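D-glycerate 2-kinase (PDB 2B8N) catalyses the magnesium-dependent phosphorylation of D-glycerate by ATP to 2-phosphoglycerate, a step in the breakdown of serine by way of 3-hydroxypyruvate. Local coordinates at residues A[131-136]-A[208-213]; A[62-67]-A[197-202]; A[96-101]-A[113-118]. One frame throughout, in Å; residues are numbered along the deposited sequence.

In the fold
All three contacts belong to the parallel sheet whose strands run 96-100, 76-84, 52-57, 128-133, 193-199, 255-261. Contacts 1 and 2 are buried and rest on neighbouring strands of it: 131-136 meets the loop 208-213, while 197-202 meets helix 61-72. They touch through probable backbone hydrogen bonds from Leu-133 N to Leu-197 O (2.8 Å) and from Leu-199 N to Leu-133 O (2.8 Å). Both rest on apolar side chains. Contact 3 lies at the surface, on the edge strand 96-100, and is built on a salt bridge instead. Ile-97, beside it, packs on Trp-62 of the helix in contact 2.

Contact 1 (A[131-136]-A[208-213]); sequences FLLSGG and DVIASG
With CG anti to the backbone N (chi1 -171°), Leu-133 carries its CD2 methyl to Ile-210. In Ile-210 it is the methyl branch CG2 that lies anti to the backbone N, while CG1 takes the place beside that nitrogen (chi1 -72°). CG2 is therefore the branch presented to the strand, and it touches Leu-133 CD2 at 4.0 Å, the two side chains crossing obliquely. CG1 is left to pack on Val-202. Ala-211 adds its single methyl alongside: its CB lies 4.2 Å from Leu-133 CD2 and 4.3 Å from Leu-133 CD1, so both prongs of the leucine fork face it. Leucine and isoleucine suit this buried place, since their branched apolar ends pack strand against loop without needing a polar partner.

Strand 128-133 is the fourth in chain order of a parallel sheet with strand order 3-2-1-4-5-6, the order of a Rossmann fold, and Leu-133 stands near its C-terminal end, where the chain leaves the sheet for a helix. The glycines that follow suit that exit: Gly-136, the N-cap of helix 137-140, has a positive phi at which a CB would press on the preceding carbonyl oxygen.

Across from Leu-133, the loop 208-213 is folded into two successive turns. Ser-212 N bonds to Val-209 O (2.9 Å), closing a type II turn with Ile-210 and Ala-211 at its corners. Gly-213 N bonds to Ile-210 O (2.9 Å) in a left-handed turn that follows directly. The positive phi of Ala-211 is less usual for a residue with a CB; alanine's lone methyl keeps the cost small and is used against Leu-133. Asn-171 ties the loop together, its amide oxygen bonded to Ser-212 OG and its nitrogen to Asp-208 O.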
# COMPACT_ATOMS: atom_id res chain seq x y z
N PHE A 131 8.09 15.40 4.88
CA PHE A 131 8.33 13.96 4.94
C PHE A 131 7.40 13.24 3.98
O PHE A 131 6.22 13.07 4.26
CB PHE A 131 8.14 13.49 6.37
CG PHE A 131 8.64 12.08 6.63
CD1 PHE A 131 9.80 11.60 6.04
CD2 PHE A 131 7.95 11.25 7.50
CE1 PHE A 131 10.25 10.30 6.29
CE2 PHE A 131 8.39 9.96 7.76
CZ PHE A 131 9.54 9.48 7.15
N LEU A 132 7.95 12.83 2.83
CA LEU A 132 7.16 12.19 1.75
C LEU A 132 7.30 10.68 1.88
O LEU A 132 8.38 10.10 1.61
CB LEU A 132 7.66 12.66 0.37
CG LEU A 132 7.63 14.17 0.13
CD1 LEU A 132 8.42 14.55 -1.10
CD2 LEU A 132 6.21 14.67 0.03
N LEU A 133 6.21 10.03 2.30
CA LEU A 133 6.30 8.63 2.69
C LEU A 133 5.38 7.73 1.87
O LEU A 133 4.21 8.04 1.66
CB LEU A 133 5.99 8.50 4.19
CG LEU A 133 6.21 7.17 4.91
CD1 LEU A 133 7.65 6.66 4.84
CD2 LEU A 133 5.77 7.33 6.36
N SER A 134 5.95 6.61 1.42
CA SER A 134 5.21 5.52 0.75
C SER A 134 5.70 4.16 1.27
O SER A 134 6.54 4.11 2.16
CB SER A 134 5.37 5.61 -0.78
OG SER A 134 6.68 5.97 -1.16
N GLY A 135 5.18 3.07 0.70
CA GLY A 135 5.52 1.68 1.11
C GLY A 135 7.00 1.32 1.17
O GLY A 135 7.82 1.88 0.44
N GLY A 136 7.33 0.38 2.04
CA GLY A 136 8.68 -0.16 2.16
C GLY A 136 9.55 0.57 3.18
O GLY A 136 10.72 0.23 3.33
N ASP A 208 0.60 4.18 13.11
CA ASP A 208 1.48 3.58 14.10
C ASP A 208 2.17 2.35 13.54
O ASP A 208 3.09 1.83 14.16
CB ASP A 208 0.69 3.18 15.34
CG ASP A 208 -0.45 2.22 15.03
OD1 ASP A 208 -0.97 2.26 13.89
OD2 ASP A 208 -0.85 1.46 15.92
N VAL A 209 1.69 1.89 12.40
CA VAL A 209 2.15 0.67 11.74
C VAL A 209 2.92 1.03 10.47
O VAL A 209 3.91 0.39 10.16
CB VAL A 209 0.94 -0.24 11.38
CG1 VAL A 209 1.37 -1.45 10.54
CG2 VAL A 209 0.22 -0.67 12.66
N ILE A 210 2.43 2.02 9.73
CA ILE A 210 3.07 2.46 8.50
C ILE A 210 4.51 2.86 8.80
O ILE A 210 4.75 3.81 9.55
CB ILE A 210 2.27 3.65 7.87
CG1 ILE A 210 0.94 3.14 7.29
CG2 ILE A 210 3.10 4.35 6.79
CD1 ILE A 210 -0.01 4.24 6.90
N ALA A 211 5.47 2.10 8.27
CA ALA A 211 6.90 2.35 8.52
C ALA A 211 7.31 2.27 9.98
O ALA A 211 8.38 2.77 10.35
CB ALA A 211 7.28 3.70 7.95
N SER A 212 6.46 1.63 10.79
CA SER A 212 6.55 1.62 12.23
C SER A 212 6.55 3.04 12.84
O SER A 212 7.22 3.28 13.86
CB SER A 212 7.77 0.84 12.73
OG SER A 212 7.83 -0.51 12.30
N GLY A 213 5.80 3.96 12.24
CA GLY A 213 5.47 5.24 12.87
C GLY A 213 6.66 6.09 13.29
O GLY A 213 6.81 6.43 14.47

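Contact 2 (A[62-67]-A[197-202]); sequences WRMAKA and LVLSDV
Met-64, present as selenomethionine, reaches from helix 61-72 to Leu-197 and Leu-199 on the sheet. Its CB already points toward the strand, and CG follows anti to the carbonyl carbon (chi1 -66°). The chain then runs straight through chi2, which carries SE to the CD2 methyl of Leu-199, 4.2 Å away, where the two side chains cross at a slant. A bend at the last torsion (chi3 68°) swings CE back along the strand to Leu-197. There it lies 3.5 Å from Leu-197 O, a van der Waals neighbour, and 4.3 Å from Leu-197 CB.

This is the helix-on-sheet layering of an alpha/beta domain: helix 61-72 connects strands 52-57 and 76-84, yet this one long side chain reaches across to strand 193-199, meeting Leu-132 of strand 128-133 and Ile-260 of strand 255-261 as well. An unbranched, flexible chain suits such a reach, and leucines, branched and wholly apolar, suit the strand face it meets. Val-198, between them, turns to the other face of the sheet.

Beyond Leu-199 the strand ends. Ser-200 OG accepts a hydrogen bond from Val-202 N (3.2 Å), an ST turn, and bonds also to Asp-205, so a serine rather than another leucine fits where the chain departs from the sheet.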
# COMPACT_ATOMS: atom_id res chain seq x y z
N TRP A 62 10.82 8.71 -5.36
CA TRP A 62 11.39 9.53 -6.41
C TRP A 62 10.33 10.40 -7.08
O TRP A 62 10.57 11.59 -7.32
CB TRP A 62 12.16 8.67 -7.41
CG TRP A 62 13.05 9.49 -8.28
CD1 TRP A 62 14.38 9.76 -8.08
CD2 TRP A 62 12.68 10.18 -9.48
NE1 TRP A 62 14.86 10.57 -9.10
CE2 TRP A 62 13.83 10.84 -9.96
CE3 TRP A 62 11.48 10.30 -10.20
CZ2 TRP A 62 13.81 11.60 -11.12
CZ3 TRP A 62 11.46 11.07 -11.35
CH2 TRP A 62 12.62 11.71 -11.80
N ARG A 63 9.15 9.85 -7.38
CA ARG A 63 8.15 10.67 -8.08
C ARG A 63 7.47 11.68 -7.15
O ARG A 63 7.13 12.80 -7.56
CB ARG A 63 7.13 9.81 -8.83
CG ARG A 63 7.79 8.90 -9.86
CD ARG A 63 7.33 9.12 -11.31
NE ARG A 63 8.34 9.81 -12.13
CZ ARG A 63 8.40 9.79 -13.47
NH1 ARG A 63 7.50 9.14 -14.19
NH2 ARG A 63 9.36 10.44 -14.12
N MSE A 64 7.29 11.30 -5.89
CA MSE A 64 6.76 12.22 -4.89
C MSE A 64 7.73 13.40 -4.67
O MSE A 64 7.28 14.55 -4.55
CB MSE A 64 6.50 11.51 -3.58
CG MSE A 64 5.41 10.46 -3.63
SE MSE A 64 5.07 9.70 -1.85
CE MSE A 64 4.29 11.23 -0.88
N ALA A 65 9.03 13.12 -4.64
CA ALA A 65 10.02 14.19 -4.47
C ALA A 65 9.98 15.13 -5.68
O ALA A 65 9.86 16.33 -5.53
CB ALA A 65 11.42 13.62 -4.30
N LYS A 66 10.07 14.58 -6.89
CA LYS A 66 9.98 15.38 -8.09
C LYS A 66 8.76 16.31 -8.12
O LYS A 66 8.87 17.46 -8.55
CB LYS A 66 9.95 14.50 -9.33
CG LYS A 66 9.81 15.30 -10.63
CD LYS A 66 10.01 14.42 -11.84
CE LYS A 66 9.60 15.16 -13.12
NZ LYS A 66 8.13 15.37 -13.15
N ALA A 67 7.59 15.80 -7.71
CA ALA A 67 6.37 16.62 -7.70
C ALA A 67 6.41 17.76 -6.67
O ALA A 67 5.94 18.85 -6.93
CB ALA A 67 5.14 15.74 -7.50
N LEU A 197 3.46 13.80 4.18
CA LEU A 197 2.51 13.35 3.18
C LEU A 197 2.72 11.84 3.00
O LEU A 197 3.82 11.36 2.63
CB LEU A 197 2.71 14.07 1.86
CG LEU A 197 2.59 15.61 1.84
CD1 LEU A 197 2.35 16.05 0.40
CD2 LEU A 197 1.52 16.19 2.77
N VAL A 198 1.64 11.10 3.24
CA VAL A 198 1.67 9.66 3.27
C VAL A 198 0.83 9.07 2.15
O VAL A 198 -0.33 9.44 1.92
CB VAL A 198 1.17 9.15 4.62
CG1 VAL A 198 1.25 7.63 4.68
CG2 VAL A 198 1.99 9.76 5.73
N LEU A 199 1.43 8.11 1.46
CA LEU A 199 0.75 7.36 0.42
C LEU A 199 0.62 5.95 0.96
O LEU A 199 1.59 5.20 0.94
CB LEU A 199 1.60 7.43 -0.85
CG LEU A 199 1.05 6.94 -2.17
CD1 LEU A 199 -0.46 6.95 -2.20
CD2 LEU A 199 1.60 7.84 -3.26
N SER A 200 -0.55 5.60 1.49
CA SER A 200 -0.72 4.42 2.32
C SER A 200 -1.05 3.12 1.59
O SER A 200 -2.09 2.99 0.91
CB SER A 200 -1.79 4.67 3.37
OG SER A 200 -2.22 3.44 3.93
N ASP A 201 -0.19 2.13 1.82
CA ASP A 201 -0.40 0.77 1.35
C ASP A 201 -0.89 -0.16 2.48
O ASP A 201 -1.01 -1.38 2.27
CB ASP A 201 0.90 0.25 0.70
CG ASP A 201 2.02 0.03 1.70
OD1 ASP A 201 1.91 0.52 2.84
OD2 ASP A 201 3.01 -0.66 1.37
N VAL A 202 -1.19 0.42 3.65
CA VAL A 202 -1.69 -0.31 4.83
C VAL A 202 -3.20 -0.14 4.96
O VAL A 202 -3.72 0.97 5.00
CB VAL A 202 -1.02 0.14 6.16
CG1 VAL A 202 -1.67 -0.57 7.35
CG2 VAL A 202 0.46 -0.16 6.16

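Contact 3 (A[96-101]-A[113-118]); sequences EIYEAG and TRRVLE
Glu-96 and Arg-115 form a salt bridge across a beta-alpha unit of the parallel sheet, joining edge strand 96-100 to helix 107-120, which follows it in the chain. The closely held part is the charged pair. Arg-115 grips the carboxylate side-on with two nitrogens: NE donates to Glu-96 OE1 at 2.9 Å, almost straight (173°); OE1 lies in the guanidinium plane and accepts through its syn lone pair. NH2 reaches Glu-96 OE2 at 3.1 Å by a more bent path. A kink at chi2 (52°) brings the arginine across the glutamate at about a right angle, setting the NE edge against the acid.

Looser is the meeting of the Tyr-98 ring with the arginine stem on this partly exposed side, CE2 lying 4.1 Å from Arg-115 CG in an oblique van der Waals touch. Long polar chains with aliphatic stems, Glu-96 and Arg-115, fit such a place, and tyrosine joins a ring that packs to a hydroxyl that bonds. The next residue of the helix, Val-116, is buried against Phe-185. Replacing Glu-96 by an alanine would probably leave the Arg-115 charge without its mate and the Tyr-98 hydroxyl without this acceptor, letting both side chains turn more freely.

As it stands, OE1 takes two donors: besides NE, Tyr-98 OH gives its hydrogen to Glu-96 OE1 at 2.7 Å, arriving on the anti side, 26° out of the carboxylate plane.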
# COMPACT_ATOMS: atom_id res chain seq x y z
N GLU A 96 19.77 14.60 -3.10
CA GLU A 96 20.60 13.41 -3.01
C GLU A 96 19.69 12.20 -3.27
O GLU A 96 18.70 12.00 -2.59
CB GLU A 96 21.27 13.36 -1.62
CG GLU A 96 22.17 14.57 -1.32
CD GLU A 96 22.64 14.63 0.12
OE1 GLU A 96 22.87 13.57 0.74
OE2 GLU A 96 22.78 15.75 0.65
N ILE A 97 20.03 11.42 -4.30
CA ILE A 97 19.22 10.28 -4.68
C ILE A 97 19.91 8.96 -4.26
O ILE A 97 21.00 8.64 -4.72
CB ILE A 97 18.89 10.30 -6.22
CG1 ILE A 97 18.37 11.68 -6.66
CG2 ILE A 97 17.88 9.21 -6.57
CD1 ILE A 97 17.09 12.18 -5.88
N TYR A 98 19.23 8.21 -3.38
CA TYR A 98 19.73 6.96 -2.85
C TYR A 98 18.76 5.76 -3.00
O TYR A 98 17.53 5.92 -3.09
CB TYR A 98 20.05 7.17 -1.38
CG TYR A 98 21.05 8.27 -1.09
CD1 TYR A 98 22.28 8.32 -1.74
CD2 TYR A 98 20.79 9.24 -0.11
CE1 TYR A 98 23.22 9.32 -1.45
CE2 TYR A 98 21.71 10.26 0.18
CZ TYR A 98 22.93 10.29 -0.49
OH TYR A 98 23.86 11.28 -0.20
N GLU A 99 19.32 4.56 -3.02
CA GLU A 99 18.54 3.34 -3.03
C GLU A 99 19.10 2.39 -1.98
O GLU A 99 20.28 2.45 -1.65
CB GLU A 99 18.55 2.70 -4.43
CG GLU A 99 18.23 3.68 -5.57
CD GLU A 99 18.02 3.01 -6.91
OE1 GLU A 99 18.48 1.87 -7.06
OE2 GLU A 99 17.40 3.60 -7.83
N ALA A 100 18.24 1.51 -1.46
CA ALA A 100 18.61 0.63 -0.35
C ALA A 100 17.75 -0.63 -0.29
O ALA A 100 16.84 -0.82 -1.11
CB ALA A 100 18.52 1.38 0.96
N GLY A 101 18.06 -1.47 0.70
CA GLY A 101 17.47 -2.80 0.84
C GLY A 101 15.97 -2.86 1.10
O GLY A 101 15.43 -2.15 1.96
N THR A 113 20.06 6.24 5.96
CA THR A 113 19.32 6.70 7.14
C THR A 113 20.21 7.58 8.02
O THR A 113 19.79 8.63 8.49
CB THR A 113 18.80 5.50 7.97
OG1 THR A 113 17.86 4.74 7.20
CG2 THR A 113 18.10 5.98 9.25
N ARG A 114 21.44 7.14 8.25
CA ARG A 114 22.39 7.94 8.98
C ARG A 114 22.54 9.33 8.32
O ARG A 114 22.60 10.34 9.02
CB ARG A 114 23.72 7.19 9.09
CG ARG A 114 24.88 7.97 9.60
CD ARG A 114 26.05 7.01 9.80
NE ARG A 114 25.80 6.15 10.97
CZ ARG A 114 26.08 4.85 11.07
NH1 ARG A 114 26.62 4.17 10.06
NH2 ARG A 114 25.79 4.21 12.21
N ARG A 115 22.56 9.37 7.00
CA ARG A 115 22.67 10.65 6.26
C ARG A 115 21.42 11.52 6.45
O ARG A 115 21.53 12.73 6.61
CB ARG A 115 22.93 10.41 4.76
CG ARG A 115 22.90 11.65 3.87
CD ARG A 115 23.79 12.74 4.41
NE ARG A 115 24.09 13.77 3.41
CZ ARG A 115 24.81 14.86 3.66
NH1 ARG A 115 25.31 15.05 4.87
NH2 ARG A 115 25.05 15.74 2.71
N VAL A 116 20.24 10.91 6.41
CA VAL A 116 19.00 11.64 6.67
C VAL A 116 19.02 12.34 8.04
O VAL A 116 18.51 13.46 8.19
CB VAL A 116 17.74 10.73 6.60
CG1 VAL A 116 16.50 11.51 7.01
CG2 VAL A 116 17.55 10.14 5.21
N LEU A 117 19.61 11.68 9.05
CA LEU A 117 19.65 12.24 10.42
C LEU A 117 20.67 13.37 10.50
O LEU A 117 20.53 14.26 11.36
CB LEU A 117 19.92 11.15 11.48
CG LEU A 117 18.82 10.08 11.70
CD1 LEU A 117 19.25 9.01 12.69
CD2 LEU A 117 17.50 10.64 12.17
N GLU A 118 21.68 13.35 9.63
CA GLU A 118 22.62 14.48 9.52
C GLU A 118 21.90 15.68 8.94
O GLU A 118 22.08 16.80 9.40
CB GLU A 118 23.83 14.13 8.67
CG GLU A 118 24.63 13.00 9.27
CD GLU A 118 26.10 13.33 9.36
OE1 GLU A 118 26.42 14.39 9.96
OE2 GLU A 118 26.91 12.54 8.82